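PDB 4CW4: beta-ketoacyl-[acyl-carrier-protein] synthase FabY from Pseudomonas aeruginosa, which catalyses the condensation of acetyl-CoA with malonyl-ACP, forming the acetoacetyl-ACP primer that starts fatty acid synthesis. Local coordinates for residues Arg350-Thr362 against Ala438-Ser451. Numbering follows the deposited sequence.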
ATOM      1  N   ARG A 350      -7.156  12.917  28.205  1.00 10.36           N
ATOM      2  CA  ARG A 350      -7.198  14.171  27.449  1.00 10.94           C
ATOM      3  C   ARG A 350      -5.909  14.343  26.642  1.00 11.00           C
ATOM      4  O   ARG A 350      -5.502  15.463  26.329  1.00 11.63           O
ATOM      5  CB  ARG A 350      -7.423  15.350  28.388  1.00 12.15           C
ATOM      6  CG  ARG A 350      -8.784  15.292  29.078  1.00 13.35           C
ATOM      7  CD  ARG A 350      -8.964  16.404  30.086  1.00 14.61           C
ATOM      8  NE  ARG A 350      -8.954  17.716  29.459  1.00 16.60           N
ATOM      9  CZ  ARG A 350      -8.959  18.874  30.100  1.00 18.11           C
ATOM     10  NH1 ARG A 350      -8.975  18.913  31.424  1.00 20.06           N
ATOM     11  NH2 ARG A 350      -8.927  20.005  29.404  1.00 18.29           N
ATOM     12  N   ALA A 351      -5.276  13.235  26.260  1.00 10.83           N
ATOM     13  CA  ALA A 351      -4.031  13.346  25.498  1.00 10.94           C
ATOM     14  C   ALA A 351      -4.255  13.991  24.131  1.00 10.59           C
ATOM     15  O   ALA A 351      -3.360  14.642  23.595  1.00 10.19           O
ATOM     16  CB  ALA A 351      -3.372  12.001  25.331  1.00 11.20           C
ATOM     17  N   SER A 352      -5.445  13.785  23.581  1.00  9.97           N
ATOM     18  CA  SER A 352      -5.788  14.268  22.248  1.00  9.87           C
ATOM     19  C   SER A 352      -6.736  15.464  22.339  1.00  8.97           C
ATOM     20  O   SER A 352      -7.907  15.331  22.722  1.00  9.88           O
ATOM     21  CB  SER A 352      -6.396  13.143  21.428  1.00  9.68           C
ATOM     22  OG  SER A 352      -6.525  13.541  20.074  1.00 10.00           O
ATOM     23  N   ARG A 353      -6.190  16.628  21.985  1.00  9.30           N
ATOM     24  CA  ARG A 353      -6.811  17.940  22.186  1.00 10.06           C
ATOM     25  C   ARG A 353      -6.842  18.752  20.881  1.00  9.75           C
ATOM     26  O   ARG A 353      -6.156  19.771  20.763  1.00 10.20           O
ATOM     27  CB  ARG A 353      -5.992  18.710  23.243  1.00 10.62           C
ATOM     28  CG  ARG A 353      -6.138  18.158  24.651  1.00 10.98           C
ATOM     29  CD  ARG A 353      -4.934  18.555  25.523  1.00 12.44           C
ATOM     30  NE  ARG A 353      -5.023  18.161  26.929  1.00 13.08           N
ATOM     31  CZ  ARG A 353      -5.415  18.952  27.925  1.00 14.09           C
ATOM     32  NH1 ARG A 353      -5.818  20.202  27.687  1.00 14.78           N
ATOM     33  NH2 ARG A 353      -5.411  18.488  29.173  1.00 15.31           N
ATOM     34  N   PRO A 354      -7.536  18.244  19.855  1.00  9.70           N
ATOM     35  CA  PRO A 354      -7.612  18.979  18.579  1.00  9.94           C
ATOM     36  C   PRO A 354      -8.028  20.439  18.784  1.00 10.00           C
ATOM     37  O   PRO A 354      -8.980  20.698  19.496  1.00 10.07           O
ATOM     38  CB  PRO A 354      -8.689  18.214  17.797  1.00  9.64           C
ATOM     39  CG  PRO A 354      -8.740  16.858  18.423  1.00 10.70           C
ATOM     40  CD  PRO A 354      -8.438  17.090  19.887  1.00 10.19           C
ATOM     41  N   PHE A 355      -7.293  21.356  18.164  1.00 10.37           N
ATOM     42  CA  PHE A 355      -7.581  22.792  18.180  1.00 10.21           C
ATOM     43  C   PHE A 355      -7.420  23.478  19.532  1.00 11.50           C
ATOM     44  O   PHE A 355      -7.647  24.673  19.625  1.00 11.56           O
ATOM     45  CB  PHE A 355      -8.944  23.085  17.543  1.00 10.08           C
ATOM     46  CG  PHE A 355      -9.007  22.636  16.110  1.00 10.19           C
ATOM     47  CD1 PHE A 355      -8.287  23.294  15.127  1.00 11.13           C
ATOM     48  CD2 PHE A 355      -9.724  21.517  15.767  1.00 11.06           C
ATOM     49  CE1 PHE A 355      -8.287  22.833  13.828  1.00 10.88           C
ATOM     50  CE2 PHE A 355      -9.750  21.061  14.467  1.00 11.71           C
ATOM     51  CZ  PHE A 355      -9.039  21.727  13.488  1.00 11.34           C
ATOM     52  N   GLY A 356      -6.978  22.735  20.553  1.00 10.81           N
ATOM     53  CA  GLY A 356      -6.648  23.314  21.834  1.00 11.24           C
ATOM     54  C   GLY A 356      -5.157  23.445  22.019  1.00 12.11           C
ATOM     55  O   GLY A 356      -4.400  23.128  21.117  1.00 12.64           O
ATOM     56  N   GLU A 357      -4.737  23.938  23.179  1.00 12.83           N
ATOM     57  CA  GLU A 357      -3.351  23.735  23.595  1.00 14.00           C
ATOM     58  C   GLU A 357      -3.066  22.234  23.459  1.00 12.94           C
ATOM     59  O   GLU A 357      -3.821  21.398  23.959  1.00 13.09           O
ATOM     60  CB  GLU A 357      -3.111  24.220  25.021  1.00 16.74           C
ATOM     61  CG  GLU A 357      -3.385  25.704  25.227  1.00 21.39           C
ATOM     62  CD  GLU A 357      -2.463  26.589  24.415  1.00 25.70           C
ATOM     63  OE1 GLU A 357      -1.274  26.237  24.268  1.00 26.67           O
ATOM     64  OE2 GLU A 357      -2.937  27.635  23.910  1.00 29.35           O
ATOM     65  N   ASN A 358      -2.003  21.886  22.747  1.00 12.45           N
ATOM     66  CA  ASN A 358      -1.753  20.487  22.429  1.00 11.89           C
ATOM     67  C   ASN A 358      -0.288  20.245  22.101  1.00 12.42           C
ATOM     68  O   ASN A 358       0.513  21.195  22.080  1.00 13.19           O
ATOM     69  CB  ASN A 358      -2.723  19.963  21.337  1.00 10.20           C
ATOM     70  CG  ASN A 358      -2.616  20.706  20.018  1.00 10.59           C
ATOM     71  OD1 ASN A 358      -1.568  21.257  19.676  1.00 12.67           O
ATOM     72  ND2 ASN A 358      -3.696  20.664  19.225  1.00 11.03           N
ATOM     73  N   CYS A 359       0.077  18.978  21.905  1.00 11.64           N
ATOM     74  CA  CYS A 359       1.494  18.634  21.812  1.00 11.37           C
ATOM     75  C   CYS A 359       1.777  17.322  21.085  1.00 11.85           C
ATOM     76  O   CYS A 359       2.772  16.651  21.367  1.00 14.13           O
ATOM     77  CB  CYS A 359       2.095  18.595  23.214  1.00 12.92           C
ATOM     78  SG  CYS A 359       1.306  17.412  24.352  1.00 14.76           S
ATOM     79  N   GLY A 360       0.950  16.996  20.093  1.00 11.13           N
ATOM     80  CA  GLY A 360       1.194  15.832  19.252  1.00 11.02           C
ATOM     81  C   GLY A 360       0.011  14.887  19.245  1.00 10.44           C
ATOM     82  O   GLY A 360      -0.856  14.933  20.132  1.00 10.41           O
ATOM     83  N   PHE A 361      -0.020  14.012  18.246  1.00  9.71           N
ATOM     84  CA  PHE A 361      -1.137  13.109  18.105  1.00  9.84           C
ATOM     85  C   PHE A 361      -1.005  11.891  19.018  1.00  9.55           C
ATOM     86  O   PHE A 361       0.054  11.634  19.605  1.00 11.17           O
ATOM     87  CB  PHE A 361      -1.433  12.777  16.618  1.00 10.22           C
ATOM     88  CG  PHE A 361      -0.540  11.745  15.953  1.00 12.24           C
ATOM     89  CD1 PHE A 361      -0.817  10.395  16.038  1.00 12.43           C
ATOM     90  CD2 PHE A 361       0.473  12.149  15.116  1.00 14.00           C
ATOM     91  CE1 PHE A 361      -0.071   9.459  15.371  1.00 14.16           C
ATOM     92  CE2 PHE A 361       1.246  11.200  14.431  1.00 14.84           C
ATOM     93  CZ  PHE A 361       0.960   9.859  14.573  1.00 14.41           C
ATOM     94  N   THR A 362      -2.107  11.166  19.151  1.00  9.75           N
ATOM     95  CA  THR A 362      -2.174   9.933  19.906  1.00 11.45           C
ATOM     96  C   THR A 362      -2.449   8.776  18.962  1.00 10.33           C
ATOM     97  O   THR A 362      -3.421   8.793  18.212  1.00 10.49           O
ATOM     98  CB  THR A 362      -3.307  10.026  20.938  1.00 14.04           C
ATOM     99  OG1 THR A 362      -2.948  10.991  21.933  1.00 16.82           O
ATOM    100  CG2 THR A 362      -3.579   8.678  21.608  1.00 13.92           C
ATOM    101  N   ALA A 438     -12.962  17.647  10.863  1.00  9.13           N
ATOM    102  CA  ALA A 438     -11.606  18.118  10.732  1.00  9.34           C
ATOM    103  C   ALA A 438     -10.638  16.986  10.946  1.00  9.41           C
ATOM    104  O   ALA A 438     -10.888  16.071  11.718  1.00 10.10           O
ATOM    105  CB  ALA A 438     -11.320  19.203  11.736  1.00 10.11           C
ATOM    106  N   HIS A 439      -9.514  17.091  10.268  1.00  9.51           N
ATOM    107  CA  HIS A 439      -8.414  16.174  10.475  1.00  9.76           C
ATOM    108  C   HIS A 439      -8.062  16.184  11.961  1.00  9.94           C
ATOM    109  O   HIS A 439      -7.972  15.137  12.583  1.00 10.14           O
ATOM    110  CB  HIS A 439      -7.220  16.577   9.627  1.00 10.02           C
ATOM    111  CG  HIS A 439      -6.044  15.679   9.799  1.00  9.89           C
ATOM    112  ND1 HIS A 439      -6.089  14.337   9.485  1.00 11.17           N
ATOM    113  CD2 HIS A 439      -4.794  15.920  10.265  1.00 10.39           C
ATOM    114  CE1 HIS A 439      -4.908  13.793   9.731  1.00 11.70           C
ATOM    115  NE2 HIS A 439      -4.113  14.728  10.224  1.00 10.94           N
ATOM    116  N   GLY A 440      -7.882  17.379  12.518  1.00  8.90           N
ATOM    117  CA  GLY A 440      -7.843  17.575  13.965  1.00  7.79           C
ATOM    118  C   GLY A 440      -6.962  16.580  14.690  1.00  9.79           C
ATOM    119  O   GLY A 440      -7.437  15.852  15.553  1.00  9.97           O
ATOM    120  N   SER A 441      -5.680  16.572  14.358  1.00  9.54           N
ATOM    121  CA  SER A 441      -4.774  15.532  14.835  1.00  9.00           C
ATOM    122  C   SER A 441      -4.168  15.833  16.199  1.00  9.02           C
ATOM    123  O   SER A 441      -3.494  14.976  16.752  1.00 10.10           O
ATOM    124  CB  SER A 441      -3.653  15.331  13.814  1.00 10.83           C
ATOM    125  OG  SER A 441      -3.081  16.576  13.483  1.00 12.19           O
ATOM    126  N   SER A 442      -4.420  17.025  16.738  1.00  9.69           N
ATOM    127  CA  SER A 442      -3.905  17.457  18.047  1.00  9.41           C
ATOM    128  C   SER A 442      -2.430  17.841  18.006  1.00  9.87           C
ATOM    129  O   SER A 442      -1.676  17.496  18.917  1.00 10.44           O
ATOM    130  CB  SER A 442      -4.146  16.417  19.146  1.00  9.50           C
ATOM    131  OG  SER A 442      -4.014  16.991  20.446  1.00 10.16           O
ATOM    132  N   THR A 443      -2.040  18.604  16.991  1.00 11.59           N
ATOM    133  CA  THR A 443      -0.683  19.137  16.937  1.00 12.18           C
ATOM    134  C   THR A 443      -0.692  20.646  16.763  1.00 12.30           C
ATOM    135  O   THR A 443      -1.631  21.211  16.197  1.00 12.61           O
ATOM    136  CB  THR A 443       0.151  18.499  15.802  1.00 14.26           C
ATOM    137  OG1 THR A 443      -0.146  19.162  14.572  1.00 13.44           O
ATOM    138  CG2 THR A 443      -0.156  16.995  15.661  1.00 14.49           C
ATOM    139  N   PRO A 444       0.366  21.320  17.249  1.00 12.32           N
ATOM    140  CA  PRO A 444       0.422  22.774  17.080  1.00 13.26           C
ATOM    141  C   PRO A 444       0.420  23.204  15.616  1.00 13.44           C
ATOM    142  O   PRO A 444      -0.195  24.210  15.265  1.00 14.22           O
ATOM    143  CB  PRO A 444       1.742  23.146  17.768  1.00 14.97           C
ATOM    144  CG  PRO A 444       1.878  22.126  18.837  1.00 15.85           C
ATOM    145  CD  PRO A 444       1.360  20.855  18.228  1.00 14.26           C
ATOM    146  N   ALA A 445       1.102  22.444  14.767  1.00 13.73           N
ATOM    147  CA  ALA A 445       1.089  22.738  13.339  1.00 13.28           C
ATOM    148  C   ALA A 445      -0.297  22.539  12.742  1.00 12.26           C
ATOM    149  O   ALA A 445      -0.748  23.360  11.938  1.00 12.20           O
ATOM    150  CB  ALA A 445       2.097  21.872  12.588  1.00 14.56           C
ATOM    151  N   ASN A 446      -0.972  21.458  13.109  1.00 12.03           N
ATOM    152  CA  ASN A 446      -2.256  21.173  12.490  1.00 10.02           C
ATOM    153  C   ASN A 446      -3.311  22.194  12.896  1.00  9.74           C
ATOM    154  O   ASN A 446      -4.122  22.622  12.075  1.00 10.86           O
ATOM    155  CB  ASN A 446      -2.797  19.778  12.798  1.00 10.76           C
ATOM    156  CG  ASN A 446      -4.060  19.495  12.000  1.00 10.87           C
ATOM    157  OD1 ASN A 446      -3.991  19.238  10.802  1.00 11.64           O
ATOM    158  ND2 ASN A 446      -5.212  19.609  12.636  1.00 10.32           N
ATOM    159  N   ARG A 447      -3.324  22.587  14.155  1.00  9.32           N
ATOM    160  CA  ARG A 447      -4.426  23.444  14.599  1.00  9.64           C
ATOM    161  C   ARG A 447      -4.400  24.778  13.876  1.00 10.53           C
ATOM    162  O   ARG A 447      -5.440  25.327  13.557  1.00 11.28           O
ATOM    163  CB  ARG A 447      -4.405  23.619  16.128  1.00 10.02           C
ATOM    164  CG  ARG A 447      -3.302  24.513  16.653  1.00 10.35           C
ATOM    165  CD  ARG A 447      -3.208  24.453  18.172  1.00 11.40           C
ATOM    166  NE  ARG A 447      -2.343  25.516  18.690  1.00 12.53           N
ATOM    167  CZ  ARG A 447      -1.464  25.400  19.685  1.00 14.34           C
ATOM    168  NH1 ARG A 447      -1.282  24.253  20.309  1.00 16.62           N
ATOM    169  NH2 ARG A 447      -0.764  26.451  20.053  1.00 14.94           N
ATOM    170  N   VAL A 448      -3.197  25.272  13.592  1.00 10.47           N
ATOM    171  CA  VAL A 448      -3.046  26.515  12.836  1.00 10.58           C
ATOM    172  C   VAL A 448      -3.283  26.285  11.331  1.00 11.13           C
ATOM    173  O   VAL A 448      -4.136  26.943  10.719  1.00 11.98           O
ATOM    174  CB  VAL A 448      -1.651  27.154  13.073  1.00 11.74           C
ATOM    175  CG1 VAL A 448      -1.413  28.336  12.122  1.00 12.33           C
ATOM    176  CG2 VAL A 448      -1.525  27.598  14.513  1.00 12.40           C
ATOM    177  N   THR A 449      -2.530  25.357  10.739  1.00 11.25           N
ATOM    178  CA  THR A 449      -2.620  25.182   9.292  1.00 11.34           C
ATOM    179  C   THR A 449      -3.992  24.700   8.814  1.00 10.71           C
ATOM    180  O   THR A 449      -4.482  25.165   7.791  1.00 12.01           O
ATOM    181  CB  THR A 449      -1.532  24.245   8.734  1.00 12.51           C
ATOM    182  OG1 THR A 449      -1.617  22.945   9.341  1.00 13.98           O
ATOM    183  CG2 THR A 449      -0.200  24.823   8.982  1.00 12.26           C
ATOM    184  N   GLU A 450      -4.621  23.787   9.550  1.00 10.52           N
ATOM    185  CA  GLU A 450      -5.931  23.299   9.147  1.00 10.14           C
ATOM    186  C   GLU A 450      -7.002  24.347   9.350  1.00  9.77           C
ATOM    187  O   GLU A 450      -7.861  24.521   8.496  1.00 10.46           O
ATOM    188  CB  GLU A 450      -6.325  21.997   9.847  1.00  9.82           C
ATOM    189  CG  GLU A 450      -7.585  21.409   9.216  1.00 10.42           C
ATOM    190  CD  GLU A 450      -8.088  20.096   9.798  1.00 10.48           C
ATOM    191  OE1 GLU A 450      -7.723  19.727  10.934  1.00  9.98           O
ATOM    192  OE2 GLU A 450      -8.929  19.451   9.135  1.00  9.77           O
ATOM    193  N   SER A 451      -6.982  25.043  10.473  1.00 10.42           N
ATOM    194  CA  SER A 451      -7.992  26.075  10.669  1.00 11.66           C
ATOM    195  C   SER A 451      -7.861  27.187   9.630  1.00 12.00           C
ATOM    196  O   SER A 451      -8.862  27.715   9.162  1.00 12.78           O
ATOM    197  CB  SER A 451      -7.956  26.628  12.097  1.00 11.95           C
ATOM    198  OG  SER A 451      -6.782  27.377  12.377  1.00 11.05           O
TER
HETATM  199  O   HOH W   1      -1.781  16.676  22.039  1.00 11.79           O
HETATM  200  O   HOH W   2      -4.563  12.642  18.120  1.00 10.39           O
HETATM  201  O   HOH W   3       0.411  27.379  22.609  1.00 21.05           O
HETATM  202  O   HOH W   4      -0.086  24.222  22.892  1.00 21.85           O
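S442 and the loop 350-362 show how a buried turn can be fastened by a few polar links. A chi1 of -163° swings the hydroxyl away from its own backbone N and onto R353 N, which donates to S442 OG at 2.7 Å. S442 OG also lies 2.8 Å from the oxygen of a water that accepts from C359 N and sits within reach of both A351 O and G360 O. The backbone adds a second link, G360 N donating to S442 O at 2.9 Å. Another water links S352 OG, T362 N and S441 O; S352 OG also bonds to K472 O.

N358 lies against S442, its CB 3.4 Å from S442 OG. Its ND2 donates to R353 O, which G356 N, closing the type II turn R353-G356, approaches from the other face, while its OD1 receives R447 NH1 at 3.1 Å. That bond is bent (141°), with the donor well above the amide carbonyl plane. R447 NE forms a salt bridge with D511; toward E357 the charges are bridged by waters, with E357 OE1 4.3 Å from R447 NH2.

The F355 ring meets the second segment through one apolar contact and several polar atoms. A438 CB sits at the ring edge, in plane, 3.7 Å from F355 CE2, and R447 O also lies near the edge. E450 comes in obliquely, its OE1 3.5 Å from F355 CZ and its carboxylate plane 37° from the ring. That carboxylate is held by G440 N and N446 ND2 on OE1, and by H439 N and N536 ND2 on OE2. E450 thereby fixes the backbone of H439, a predicted active-site residue.

Helix 444-461 starts here, N-capped by T443 OG1 bonding N446 N. It follows strand 434-437 through loop 438-443, while loop 350-362 runs from helix 334-341 toward strand 366-374 and brings F361 against H477, another predicted active-site residue, with strand 532-539 flanking H439 and N446.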